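Local coordinates for Stk_08120 (Sulfolobus tokodaii str. 7, PDB 2EJX), which probably carries fatty acids, as a member of a thermoacidophile-specific protein family with a Bet v 1-like fold, at residues Gln33-Ile38 / Gly84-Arg89; Gly64-Tyr67 / Glu72-Ile75; Leu96-Glu101 / Ser117-Leu122; Pro27-Pro32 / Glu128-Glu133; Lys42-Glu45 / Phe49-Glu52. All coordinates share one frame; numbering follows the deposited sequence.

Contact 1: residues Gln33-Ile38 / Gly84-Arg89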
# COMPACT_ATOMS: atom_id res chain seq x y z
N GLN A 33 -5.01 -2.53 1.75
CA GLN A 33 -4.11 -3.33 2.62
C GLN A 33 -3.34 -2.51 3.64
O GLN A 33 -3.05 -3.03 4.73
CB GLN A 33 -3.11 -4.17 1.82
CG GLN A 33 -3.69 -5.37 1.08
CD GLN A 33 -4.08 -6.54 1.98
OE1 GLN A 33 -4.70 -7.53 1.52
NE2 GLN A 33 -3.73 -6.45 3.23
N ILE A 34 -3.01 -1.26 3.27
CA ILE A 34 -2.07 -0.43 4.07
C ILE A 34 -2.70 0.77 4.76
O ILE A 34 -2.44 1.03 5.94
CB ILE A 34 -0.82 -0.02 3.21
CG1 ILE A 34 0.03 -1.26 2.87
CG2 ILE A 34 0.10 0.98 3.98
CD1 ILE A 34 0.92 -1.04 1.69
N PHE A 35 -3.58 1.48 4.04
CA PHE A 35 -4.15 2.70 4.59
C PHE A 35 -5.13 2.38 5.72
O PHE A 35 -5.69 1.29 5.74
CB PHE A 35 -4.79 3.55 3.48
CG PHE A 35 -3.81 4.47 2.80
CD1 PHE A 35 -2.62 3.98 2.27
CD2 PHE A 35 -4.04 5.84 2.75
CE1 PHE A 35 -1.69 4.82 1.66
CE2 PHE A 35 -3.10 6.71 2.15
CZ PHE A 35 -1.94 6.19 1.59
N PRO A 36 -5.30 3.31 6.70
CA PRO A 36 -6.23 3.01 7.81
C PRO A 36 -7.70 2.94 7.41
O PRO A 36 -8.25 3.94 6.93
CB PRO A 36 -6.03 4.17 8.81
CG PRO A 36 -4.89 4.98 8.30
CD PRO A 36 -4.63 4.63 6.86
N GLY A 37 -8.32 1.79 7.62
CA GLY A 37 -9.79 1.67 7.60
C GLY A 37 -10.44 2.06 6.27
O GLY A 37 -11.48 2.71 6.26
N ILE A 38 -9.83 1.63 5.17
CA ILE A 38 -10.38 1.88 3.82
C ILE A 38 -11.74 1.18 3.63
O ILE A 38 -11.85 -0.03 3.85
CB ILE A 38 -9.37 1.46 2.70
CG1 ILE A 38 -8.11 2.32 2.75
CG2 ILE A 38 -10.02 1.49 1.28
CD1 ILE A 38 -8.34 3.76 2.22
N GLY A 84 1.23 12.67 0.31
CA GLY A 84 2.37 11.84 0.56
C GLY A 84 2.76 10.94 -0.58
O GLY A 84 2.22 11.06 -1.67
N ILE A 85 3.74 10.07 -0.30
CA ILE A 85 4.16 9.02 -1.25
C ILE A 85 4.28 7.68 -0.52
O ILE A 85 4.84 7.60 0.58
CB ILE A 85 5.54 9.37 -1.93
CG1 ILE A 85 5.44 10.76 -2.59
CG2 ILE A 85 5.86 8.38 -3.01
CD1 ILE A 85 6.71 11.29 -3.21
N LEU A 86 3.76 6.63 -1.15
CA LEU A 86 3.99 5.26 -0.69
C LEU A 86 4.95 4.58 -1.66
O LEU A 86 4.68 4.49 -2.86
CB LEU A 86 2.67 4.48 -0.63
CG LEU A 86 2.68 3.01 -0.17
CD1 LEU A 86 3.13 2.95 1.21
CD2 LEU A 86 1.25 2.53 -0.24
N TYR A 87 6.06 4.08 -1.12
CA TYR A 87 7.02 3.35 -1.93
C TYR A 87 6.98 1.87 -1.63
O TYR A 87 6.92 1.48 -0.48
CB TYR A 87 8.44 3.78 -1.61
CG TYR A 87 8.66 5.27 -1.72
CD1 TYR A 87 9.17 5.81 -2.89
CD2 TYR A 87 8.35 6.12 -0.65
CE1 TYR A 87 9.37 7.17 -3.00
CE2 TYR A 87 8.57 7.49 -0.76
CZ TYR A 87 9.07 8.01 -1.94
OH TYR A 87 9.30 9.38 -2.09
N ILE A 88 7.08 1.06 -2.69
CA ILE A 88 7.37 -0.37 -2.55
C ILE A 88 8.66 -0.69 -3.36
O ILE A 88 8.69 -0.51 -4.58
CB ILE A 88 6.15 -1.27 -2.91
CG1 ILE A 88 4.86 -0.81 -2.16
CG2 ILE A 88 6.46 -2.76 -2.55
CD1 ILE A 88 3.91 0.13 -2.97
N ARG A 89 9.73 -1.11 -2.67
CA ARG A 89 11.04 -1.27 -3.31
C ARG A 89 11.51 -2.71 -3.18
O ARG A 89 11.51 -3.25 -2.09
CB ARG A 89 12.09 -0.34 -2.71
CG ARG A 89 11.72 1.15 -2.75
CD ARG A 89 12.80 1.99 -2.03
NE ARG A 89 12.51 3.43 -2.12
CZ ARG A 89 12.76 4.33 -1.17
NH1 ARG A 89 13.36 3.97 -0.03
NH2 ARG A 89 12.44 5.60 -1.38

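Contact 2: residues Gly64-Tyr67 / Glu72-Ile75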
# COMPACT_ATOMS: atom_id res chain seq x y z
N GLY A 64 -4.96 9.26 -5.96
CA GLY A 64 -3.57 9.31 -6.33
C GLY A 64 -3.24 8.49 -7.58
O GLY A 64 -4.15 8.02 -8.26
N ARG A 65 -1.95 8.34 -7.84
CA ARG A 65 -1.43 7.75 -9.09
C ARG A 65 -0.22 6.88 -8.79
O ARG A 65 0.58 7.20 -7.94
CB ARG A 65 -1.02 8.86 -10.08
CG ARG A 65 -0.51 8.37 -11.47
CD ARG A 65 -0.97 9.28 -12.63
NE ARG A 65 -1.19 8.45 -13.82
CZ ARG A 65 -2.09 8.69 -14.77
NH1 ARG A 65 -2.87 9.76 -14.71
NH2 ARG A 65 -2.20 7.85 -15.79
N VAL A 66 -0.11 5.78 -9.53
CA VAL A 66 0.98 4.82 -9.37
C VAL A 66 1.97 4.99 -10.52
O VAL A 66 1.58 5.13 -11.70
CB VAL A 66 0.43 3.38 -9.41
CG1 VAL A 66 1.58 2.37 -9.34
CG2 VAL A 66 -0.59 3.16 -8.31
N TYR A 67 3.25 5.03 -10.17
CA TYR A 67 4.31 5.09 -11.13
C TYR A 67 5.19 3.87 -10.89
O TYR A 67 5.58 3.58 -9.75
CB TYR A 67 5.12 6.37 -10.96
CG TYR A 67 4.28 7.62 -11.10
CD1 TYR A 67 4.10 8.22 -12.36
CD2 TYR A 67 3.61 8.18 -10.00
CE1 TYR A 67 3.32 9.36 -12.52
CE2 TYR A 67 2.82 9.34 -10.14
CZ TYR A 67 2.69 9.92 -11.42
OH TYR A 67 1.91 11.04 -11.61
N GLU A 72 10.77 -0.78 -8.44
CA GLU A 72 10.13 0.16 -7.54
C GLU A 72 8.72 0.48 -7.98
O GLU A 72 8.43 0.50 -9.18
CB GLU A 72 10.96 1.46 -7.42
CG GLU A 72 10.28 2.49 -6.51
CD GLU A 72 11.19 3.63 -6.05
OE1 GLU A 72 12.43 3.46 -5.95
OE2 GLU A 72 10.62 4.69 -5.77
N VAL A 73 7.83 0.69 -7.01
CA VAL A 73 6.47 1.17 -7.26
C VAL A 73 6.33 2.41 -6.38
O VAL A 73 6.61 2.36 -5.21
CB VAL A 73 5.41 0.14 -6.81
CG1 VAL A 73 4.02 0.70 -7.03
CG2 VAL A 73 5.55 -1.19 -7.57
N ARG A 74 5.88 3.53 -6.95
CA ARG A 74 5.78 4.77 -6.21
C ARG A 74 4.34 5.25 -6.36
O ARG A 74 3.86 5.44 -7.48
CB ARG A 74 6.79 5.76 -6.83
CG ARG A 74 7.22 6.88 -5.95
CD ARG A 74 8.33 7.73 -6.60
NE ARG A 74 9.61 6.99 -6.62
CZ ARG A 74 10.81 7.55 -6.74
NH1 ARG A 74 10.93 8.87 -6.82
NH2 ARG A 74 11.91 6.79 -6.76
N ILE A 75 3.62 5.39 -5.26
CA ILE A 75 2.21 5.82 -5.30
C ILE A 75 2.14 7.22 -4.69
O ILE A 75 2.40 7.40 -3.49
CB ILE A 75 1.27 4.84 -4.56
CG1 ILE A 75 1.44 3.43 -5.15
CG2 ILE A 75 -0.19 5.29 -4.67
CD1 ILE A 75 0.48 2.35 -4.62

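Contact 3: residues Leu96-Glu101 / Ser117-Leu122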
# COMPACT_ATOMS: atom_id res chain seq x y z
N LEU A 96 11.35 -7.18 0.09
CA LEU A 96 11.00 -5.86 -0.33
C LEU A 96 10.89 -4.93 0.87
O LEU A 96 10.89 -5.37 2.03
CB LEU A 96 9.73 -5.85 -1.19
CG LEU A 96 8.39 -6.36 -0.68
CD1 LEU A 96 7.59 -5.34 0.16
CD2 LEU A 96 7.55 -6.82 -1.85
N GLN A 97 10.82 -3.63 0.57
CA GLN A 97 10.60 -2.61 1.60
C GLN A 97 9.41 -1.77 1.22
O GLN A 97 9.30 -1.37 0.06
CB GLN A 97 11.88 -1.72 1.73
CG GLN A 97 11.95 -0.85 3.02
CD GLN A 97 12.23 -1.59 4.34
OE1 GLN A 97 11.97 -1.07 5.43
NE2 GLN A 97 12.76 -2.78 4.25
N ILE A 98 8.58 -1.45 2.21
CA ILE A 98 7.45 -0.52 2.05
C ILE A 98 7.75 0.68 2.94
O ILE A 98 8.09 0.50 4.13
CB ILE A 98 6.11 -1.17 2.49
CG1 ILE A 98 5.89 -2.47 1.68
CG2 ILE A 98 4.95 -0.16 2.37
CD1 ILE A 98 4.55 -3.18 1.96
N ILE A 99 7.69 1.87 2.34
CA ILE A 99 7.94 3.09 3.07
C ILE A 99 6.78 4.03 2.77
O ILE A 99 6.55 4.36 1.61
CB ILE A 99 9.24 3.82 2.60
CG1 ILE A 99 10.45 2.88 2.66
CG2 ILE A 99 9.50 5.05 3.45
CD1 ILE A 99 10.85 2.35 1.26
N LEU A 100 6.08 4.49 3.80
CA LEU A 100 5.04 5.50 3.67
C LEU A 100 5.51 6.84 4.25
O LEU A 100 5.83 6.92 5.46
CB LEU A 100 3.76 5.09 4.40
CG LEU A 100 2.57 6.05 4.25
CD1 LEU A 100 2.10 6.23 2.79
CD2 LEU A 100 1.38 5.59 5.15
N GLU A 101 5.55 7.87 3.41
CA GLU A 101 5.95 9.20 3.87
C GLU A 101 4.79 10.18 3.67
O GLU A 101 4.37 10.44 2.55
CB GLU A 101 7.21 9.67 3.13
CG GLU A 101 8.45 8.83 3.35
CD GLU A 101 9.65 9.28 2.52
OE1 GLU A 101 9.51 10.26 1.75
OE2 GLU A 101 10.73 8.61 2.60
N SER A 117 0.00 -1.56 12.12
CA SER A 117 -0.70 -2.85 12.29
C SER A 117 -0.93 -3.54 10.92
O SER A 117 -0.84 -4.78 10.76
CB SER A 117 -2.02 -2.62 13.04
OG SER A 117 -2.81 -3.81 12.98
N ASN A 118 -1.33 -2.75 9.95
CA ASN A 118 -1.49 -3.24 8.58
C ASN A 118 -0.20 -3.78 8.01
O ASN A 118 -0.18 -4.86 7.43
CB ASN A 118 -2.00 -2.11 7.68
CG ASN A 118 -3.52 -1.94 7.75
OD1 ASN A 118 -4.27 -2.90 8.03
ND2 ASN A 118 -3.98 -0.71 7.51
N LEU A 119 0.88 -3.03 8.17
CA LEU A 119 2.16 -3.52 7.66
C LEU A 119 2.65 -4.80 8.34
O LEU A 119 3.21 -5.67 7.68
CB LEU A 119 3.24 -2.41 7.70
CG LEU A 119 3.00 -1.20 6.81
CD1 LEU A 119 4.04 -0.11 7.10
CD2 LEU A 119 3.04 -1.58 5.29
N ASP A 120 2.45 -4.90 9.65
CA ASP A 120 2.75 -6.12 10.40
C ASP A 120 1.95 -7.30 9.92
O ASP A 120 2.51 -8.36 9.71
CB ASP A 120 2.50 -5.90 11.91
CG ASP A 120 3.54 -5.00 12.57
OD1 ASP A 120 4.55 -4.67 11.94
OD2 ASP A 120 3.36 -4.66 13.73
N ARG A 121 0.63 -7.11 9.74
CA ARG A 121 -0.23 -8.17 9.24
C ARG A 121 0.19 -8.59 7.81
O ARG A 121 0.26 -9.77 7.50
CB ARG A 121 -1.70 -7.68 9.25
CG ARG A 121 -2.72 -8.74 8.79
CD ARG A 121 -4.15 -8.17 8.74
NE ARG A 121 -4.18 -6.88 8.03
CZ ARG A 121 -4.11 -6.72 6.70
NH1 ARG A 121 -4.00 -7.75 5.84
NH2 ARG A 121 -4.08 -5.47 6.23
N LEU A 122 0.47 -7.63 6.95
CA LEU A 122 0.96 -7.95 5.60
C LEU A 122 2.28 -8.74 5.66
O LEU A 122 2.41 -9.75 4.97
CB LEU A 122 1.13 -6.65 4.78
CG LEU A 122 1.07 -6.55 3.27
CD1 LEU A 122 -0.27 -7.02 2.70
CD2 LEU A 122 1.32 -5.04 2.96

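Contact 4: residues Pro27-Pro32 / Glu128-Glu133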
# COMPACT_ATOMS: atom_id res chain seq x y z
N PRO A 27 -3.29 -0.36 -7.18
CA PRO A 27 -3.72 0.32 -5.97
C PRO A 27 -4.93 -0.31 -5.31
O PRO A 27 -5.15 -0.12 -4.12
CB PRO A 27 -4.03 1.77 -6.48
CG PRO A 27 -4.34 1.63 -7.87
CD PRO A 27 -3.48 0.49 -8.38
N ALA A 28 -5.72 -1.09 -6.06
CA ALA A 28 -6.86 -1.79 -5.50
C ALA A 28 -6.40 -2.85 -4.50
O ALA A 28 -7.15 -3.29 -3.64
CB ALA A 28 -7.65 -2.46 -6.60
N PHE A 29 -5.15 -3.27 -4.64
CA PHE A 29 -4.55 -4.16 -3.64
C PHE A 29 -3.98 -3.37 -2.48
O PHE A 29 -4.44 -3.47 -1.31
CB PHE A 29 -3.45 -5.05 -4.27
CG PHE A 29 -2.70 -5.90 -3.25
CD1 PHE A 29 -3.31 -7.07 -2.71
CD2 PHE A 29 -1.44 -5.55 -2.81
CE1 PHE A 29 -2.65 -7.86 -1.74
CE2 PHE A 29 -0.74 -6.33 -1.83
CZ PHE A 29 -1.34 -7.51 -1.30
N THR A 30 -3.03 -2.50 -2.85
CA THR A 30 -2.10 -1.87 -1.91
C THR A 30 -2.78 -0.90 -0.95
O THR A 30 -2.47 -0.89 0.24
CB THR A 30 -0.97 -1.19 -2.69
OG1 THR A 30 -0.27 -2.19 -3.45
CG2 THR A 30 0.01 -0.47 -1.76
N ILE A 31 -3.71 -0.08 -1.45
CA ILE A 31 -4.32 0.96 -0.61
C ILE A 31 -5.22 0.37 0.50
O ILE A 31 -5.05 0.74 1.65
CB ILE A 31 -5.04 2.09 -1.48
CG1 ILE A 31 -4.05 2.72 -2.46
CG2 ILE A 31 -5.67 3.15 -0.63
CD1 ILE A 31 -2.90 3.41 -1.85
N PRO A 32 -6.17 -0.54 0.17
CA PRO A 32 -6.95 -1.15 1.25
C PRO A 32 -6.10 -1.96 2.23
O PRO A 32 -6.40 -2.02 3.43
CB PRO A 32 -7.93 -2.06 0.50
CG PRO A 32 -8.00 -1.41 -0.89
CD PRO A 32 -6.63 -1.02 -1.15
N GLU A 128 0.51 -16.13 1.76
CA GLU A 128 -0.89 -16.59 1.73
C GLU A 128 -1.76 -15.53 1.06
O GLU A 128 -2.58 -15.84 0.21
CB GLU A 128 -1.43 -16.89 3.15
CG GLU A 128 -0.64 -17.99 3.95
CD GLU A 128 0.55 -17.50 4.85
OE1 GLU A 128 1.14 -16.41 4.66
OE2 GLU A 128 0.89 -18.25 5.82
N ILE A 129 -1.53 -14.26 1.40
CA ILE A 129 -2.31 -13.17 0.72
C ILE A 129 -2.03 -13.19 -0.82
O ILE A 129 -2.95 -13.14 -1.67
CB ILE A 129 -1.94 -11.82 1.35
CG1 ILE A 129 -2.57 -11.72 2.76
CG2 ILE A 129 -2.38 -10.67 0.37
CD1 ILE A 129 -1.93 -10.64 3.66
N ILE A 130 -0.77 -13.28 -1.21
CA ILE A 130 -0.39 -13.22 -2.61
C ILE A 130 -0.80 -14.47 -3.34
O ILE A 130 -1.16 -14.41 -4.50
CB ILE A 130 1.13 -13.02 -2.77
CG1 ILE A 130 1.59 -11.64 -2.19
CG2 ILE A 130 1.58 -13.26 -4.29
CD1 ILE A 130 1.18 -10.35 -3.06
N ARG A 131 -0.75 -15.62 -2.68
CA ARG A 131 -1.17 -16.86 -3.34
C ARG A 131 -2.64 -16.75 -3.79
O ARG A 131 -2.99 -17.08 -4.93
CB ARG A 131 -1.02 -18.03 -2.41
CG ARG A 131 -1.30 -19.36 -3.07
CD ARG A 131 -1.11 -20.51 -2.08
NE ARG A 131 -2.10 -20.43 -1.01
CZ ARG A 131 -3.33 -20.91 -1.09
NH1 ARG A 131 -3.74 -21.53 -2.19
NH2 ARG A 131 -4.16 -20.75 -0.08
N LEU A 132 -3.47 -16.28 -2.88
CA LEU A 132 -4.89 -16.00 -3.20
C LEU A 132 -5.08 -14.92 -4.28
O LEU A 132 -5.94 -15.08 -5.16
CB LEU A 132 -5.64 -15.63 -1.90
CG LEU A 132 -5.83 -16.83 -0.98
CD1 LEU A 132 -6.44 -16.34 0.35
CD2 LEU A 132 -6.74 -17.90 -1.59
N GLU A 133 -4.30 -13.83 -4.22
CA GLU A 133 -4.33 -12.81 -5.29
C GLU A 133 -3.99 -13.43 -6.64
O GLU A 133 -4.63 -13.15 -7.63
CB GLU A 133 -3.36 -11.63 -4.96
CG GLU A 133 -3.87 -10.73 -3.81
CD GLU A 133 -5.19 -10.02 -4.19
OE1 GLU A 133 -5.46 -9.76 -5.39
OE2 GLU A 133 -5.96 -9.74 -3.27

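Contact 5: residues Lys42-Glu45 / Phe49-Glu52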
# COMPACT_ATOMS: atom_id res chain seq x y z
N LYS A 42 -11.95 3.08 -5.79
CA LYS A 42 -12.33 3.15 -7.20
C LYS A 42 -11.06 3.05 -8.01
O LYS A 42 -10.15 3.87 -7.84
CB LYS A 42 -13.05 4.46 -7.51
CG LYS A 42 -13.88 4.39 -8.78
CD LYS A 42 -14.43 5.72 -9.22
CE LYS A 42 -13.41 6.46 -10.10
NZ LYS A 42 -14.06 7.25 -11.22
N CYS A 43 -10.99 2.05 -8.89
CA CYS A 43 -9.78 1.76 -9.67
C CYS A 43 -10.06 1.49 -11.15
O CYS A 43 -9.59 0.51 -11.75
CB CYS A 43 -9.03 0.58 -9.06
SG CYS A 43 -8.28 1.07 -7.56
N ILE A 44 -10.89 2.37 -11.67
CA ILE A 44 -11.10 2.68 -13.08
C ILE A 44 -9.90 2.39 -14.03
O ILE A 44 -9.73 1.25 -14.48
CB ILE A 44 -11.47 4.18 -13.11
CG1 ILE A 44 -10.56 4.96 -12.13
CG2 ILE A 44 -12.92 4.35 -12.62
CD1 ILE A 44 -10.45 6.48 -12.40
N GLU A 45 -9.12 3.44 -14.34
CA GLU A 45 -7.87 3.36 -15.10
C GLU A 45 -6.83 2.70 -14.18
O GLU A 45 -6.85 2.96 -12.96
CB GLU A 45 -7.47 4.79 -15.45
CG GLU A 45 -6.75 5.03 -16.77
CD GLU A 45 -6.27 6.49 -16.88
OE1 GLU A 45 -7.12 7.40 -17.06
OE2 GLU A 45 -5.03 6.72 -16.76
N PHE A 49 -6.38 5.89 -8.59
CA PHE A 49 -7.34 5.44 -7.63
C PHE A 49 -7.93 6.59 -6.83
O PHE A 49 -7.31 7.64 -6.69
CB PHE A 49 -6.66 4.45 -6.66
CG PHE A 49 -5.77 5.11 -5.66
CD1 PHE A 49 -6.29 5.46 -4.41
CD2 PHE A 49 -4.45 5.40 -5.98
CE1 PHE A 49 -5.50 6.07 -3.47
CE2 PHE A 49 -3.64 6.02 -5.05
CZ PHE A 49 -4.17 6.37 -3.80
N GLU A 50 -9.12 6.35 -6.32
CA GLU A 50 -9.73 7.17 -5.28
C GLU A 50 -10.22 6.23 -4.20
O GLU A 50 -10.86 5.19 -4.49
CB GLU A 50 -10.92 7.96 -5.85
CG GLU A 50 -10.58 8.76 -7.08
CD GLU A 50 -11.78 9.08 -7.96
OE1 GLU A 50 -12.90 9.24 -7.42
OE2 GLU A 50 -11.60 9.13 -9.21
N ALA A 51 -9.98 6.60 -2.95
CA ALA A 51 -10.44 5.79 -1.86
C ALA A 51 -10.93 6.65 -0.69
O ALA A 51 -10.60 7.83 -0.59
CB ALA A 51 -9.30 4.85 -1.39
N GLU A 52 -11.74 6.03 0.15
CA GLU A 52 -12.29 6.65 1.35
C GLU A 52 -12.03 5.73 2.51
O GLU A 52 -12.22 4.51 2.43
CB GLU A 52 -13.81 6.89 1.19
CG GLU A 52 -14.11 8.08 0.23
CD GLU A 52 -15.61 8.42 0.09
OE1 GLU A 52 -16.36 8.32 1.08
OE2 GLU A 52 -16.03 8.78 -1.03
O HOH W 1 -14.51 9.96 -9.99

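Contact 1: residues Gln33-Ile38 / Gly84-Arg89
I34 and F35 meet L86 through one methyl group, CD2 of the leucine. All of the direct contact is apolar. It is small, burying 124 Å² in total, and all three residues are buried in the protein. I34 and L86 extend toward each other and touch tip to tip, with I34 CD1 4.1 Å from L86 CD2. The long arm of I34 does this touching. Its CG1 lies anti to the carbonyl carbon (chi1 -67°), and chi2 near 159° keeps the arm extended to the methyl.

F35 approaches differently. Its ring and the L86 side chain run past each other in opposite directions. L86 CD2 sits at the ring edge, near the ring plane, 4.2 Å from F35 CE1. One leucine methyl thus touches both an aliphatic tip and an aromatic edge.

Two backbone groups beside the contact have partners elsewhere: the carbonyl of I34 accepts from N118 ND2 on helix 105-137, and the main chain of L86 pairs with I75 of the neighbouring strand. F35 is the first residue to leave helical geometry, so the contact falls where helix 27-34 gives way to the loop that leads into strand 38-42.

The place is the interior of a Bet v 1-like fold, between the curved antiparallel sheet and its helices. F35 also packs edge-to-face on Y77 and touches Y60 and V62 of strand 58-69. I34 leans on L119 and L122 of helix 105-137, while L86 lies beside I98 and L100 of strand 95-102.

Contact 2: residues Gly64-Tyr67 / Glu72-Ile75
V66 and I75 form a non-hydrogen-bonded antiparallel pair, and their side chains make the tight, buried part of this contact. They lie side by side and point the same way. V66 CG2 is 3.8 Å from I75 CG1. The other methyl of V66 turns to V73, also buried, with 3.8 Å between V66 CG1 and V73 CG1. V66 chi1 of 177° places CG1 anti to the backbone N and CG2 beside it, so each methyl has its own neighbour.

Y67 and R74 are the next pair, hydrogen-bonded and on the other face of the sheet. Y67 N donates to R74 O at 2.8 Å, and R74 N donates back to Y67 O at the same length. Both bonds are nearly straight. CA-H...O contacts flank them, among them I75 CA to R65 O at 3.4 Å.

This second face is the looser, exposed one. Y67 and R74 approach near their CB atoms, then R74 leads away, bent at chi3 (-72°). Its NE and NH2 form a salt bridge with E72 OE2 through two bent bonds, each 2.7 Å. These hold the guanidinium beside its own strand. Both nitrogens reach the oxygen from the same face, out of the carboxylate plane.

The contact lies in the hairpin of strands 58-69 and 72-79, flanked by strands 48-55 and 82-92. On the buried face V66 touches P27 and I75 touches T30, both of helix 27-34.

Contact 3: residues Leu96-Glu101 / Ser117-Leu122
I98 reaches both L119 and L122 because its first torsion turns both branches to the helix. With chi1 at -56°, CG2 is anti to the backbone N and CG1 is anti to the carbonyl carbon. An extended chi2 (-177°) then carries CD1 out toward the helix. The two leucines use different first torsions, L119 with CG anti to its carbonyl carbon and L122 with CG anti to its backbone N, yet each setting brings a CD2 methyl to I98.

These CD2 methyls do the touching. I98 CG2 is 3.8 Å from L119 CD2. That methyl also lies 4.0 Å from I98 CD1, so L119 CD2 packs against both branches of the isoleucine. The next helical turn adds L122, whose side chain crosses I98 at about a right angle. Its CD2 comes 3.9 Å from I98 CD1. All three residues are buried, and only aliphatic groups meet.

Elsewhere on the helix, R121 NH2 donates to N118 OD1 one turn back, at 3.1 Å. The bond is straight at hydrogen and in the guanidinium plane, but the donor stands above the amide's carbonyl plane. D120 makes a salt bridge with K9 of the edge strand.

Long helix 105-137 lies across the inner face of the sheet here, as in Bet v 1-like folds. I98 has I11 of strand 7-12 as a lateral neighbour, and F24 of helix 17-24 touches I98 and L122.

Contact 4: residues Pro27-Pro32 / Glu128-Glu133
F29 carries this contact from its side, reaching across to a helix some way off: the axes of segments 27-32 and 128-133 come no closer than 13.1 Å. Its ring meets I129, I130 and E133. The nearest approach is F29 CE1 to I129 CG2, at 3.5 Å. This methyl sits in the plane of the ring, at its edge, and also lies 3.7 Å from F29 CZ. I130 is looser: its CD1 is 4.2 Å from F29 CZ and comes in obliquely. Both isoleucine side chains cross the phenylalanine at about a right angle.

E133 lays CG and one side of its carboxylate against the ring. E133 CG is 3.7 Å from F29 CE1, and E133 CD is 3.8 Å from F29 CD1. The carboxylate plane is turned 68° from the ring plane, so the two groups are not stacked.

Torsions explain the reach. F29 has CG anti to the backbone N (chi1 175°), which projects the ring from helix 27-34. A bend at chi2 of E133 brings its carboxylate end to the CD1 side of the ring. There E133 OE1 makes salt bridges with R137 and K136, further along the same helix, which probably fix the carboxylate while CG remains against the ring.

Segments 27-32 and 128-133 run roughly antiparallel, at 154°. Further out, F24 of helix 17-24 packs edge-to-face on the F29 ring, and its carbonyl accepts from T30 OG1. I23 of helix 17-24 touches F29, I130 and E133, so three helices meet around this ring.

Contact 5: residues Lys42-Glu45 / Phe49-Glu52
K42 runs alongside E50, the two side chains pointing the same way from a hydrogen-bonded antiparallel pair. At its base, K42 CB is 3.8 Å from E50 O. CG continues anti to the backbone N (chi1 -160°). The chain then bends at chi3 and chi4, which brings its end round to the glutamate. There K42 CE comes 3.3 Å from E50 OE2. The tip, K42 NZ, makes a long salt bridge of 3.7 Å to E50 OE2. A water also links the two: it accepts from K42 NZ at 3.0 Å and donates to E50 OE1 at 3.1 Å. The charged pair is thus held partly through solvent, on the protein surface.

In the backbone, K42 N donates to E50 O at 2.7 Å, and E50 N returns a bond to K42 O at 3.1 Å. On the other face C43 SG packs on F49 CB.

K42 ends strand 38-42, and the chain then leaves the sheet edge for the turn into strand 48-55. F49 packs on P27 and I31 of helix 27-34 and on I75 and Y77 of strand 72-79. E45 bridges to R65 of strand 58-69.

Contacts 1, 2, 3 and 5 use strands of one antiparallel sheet; contact 4 joins two of the helices packed on it. Contacts 1 and 3 are closest, with centres about 7 Å apart, and join through adjacent strands. Contact 2 continues the sheet from contact 1, centres about 10 Å apart, by the bond from I75 N to L86 O. Contact 5 follows through G64 N to F49 O, at 2.9 Å. Contact 4 shares helix 27-34 with contact 1 and helix 105-137 with contact 3. Contacts 3 and 5 lie farthest apart, about 20 Å between centres. The apolar interior around contacts 1 and 3 is consistent with a lipid carrier.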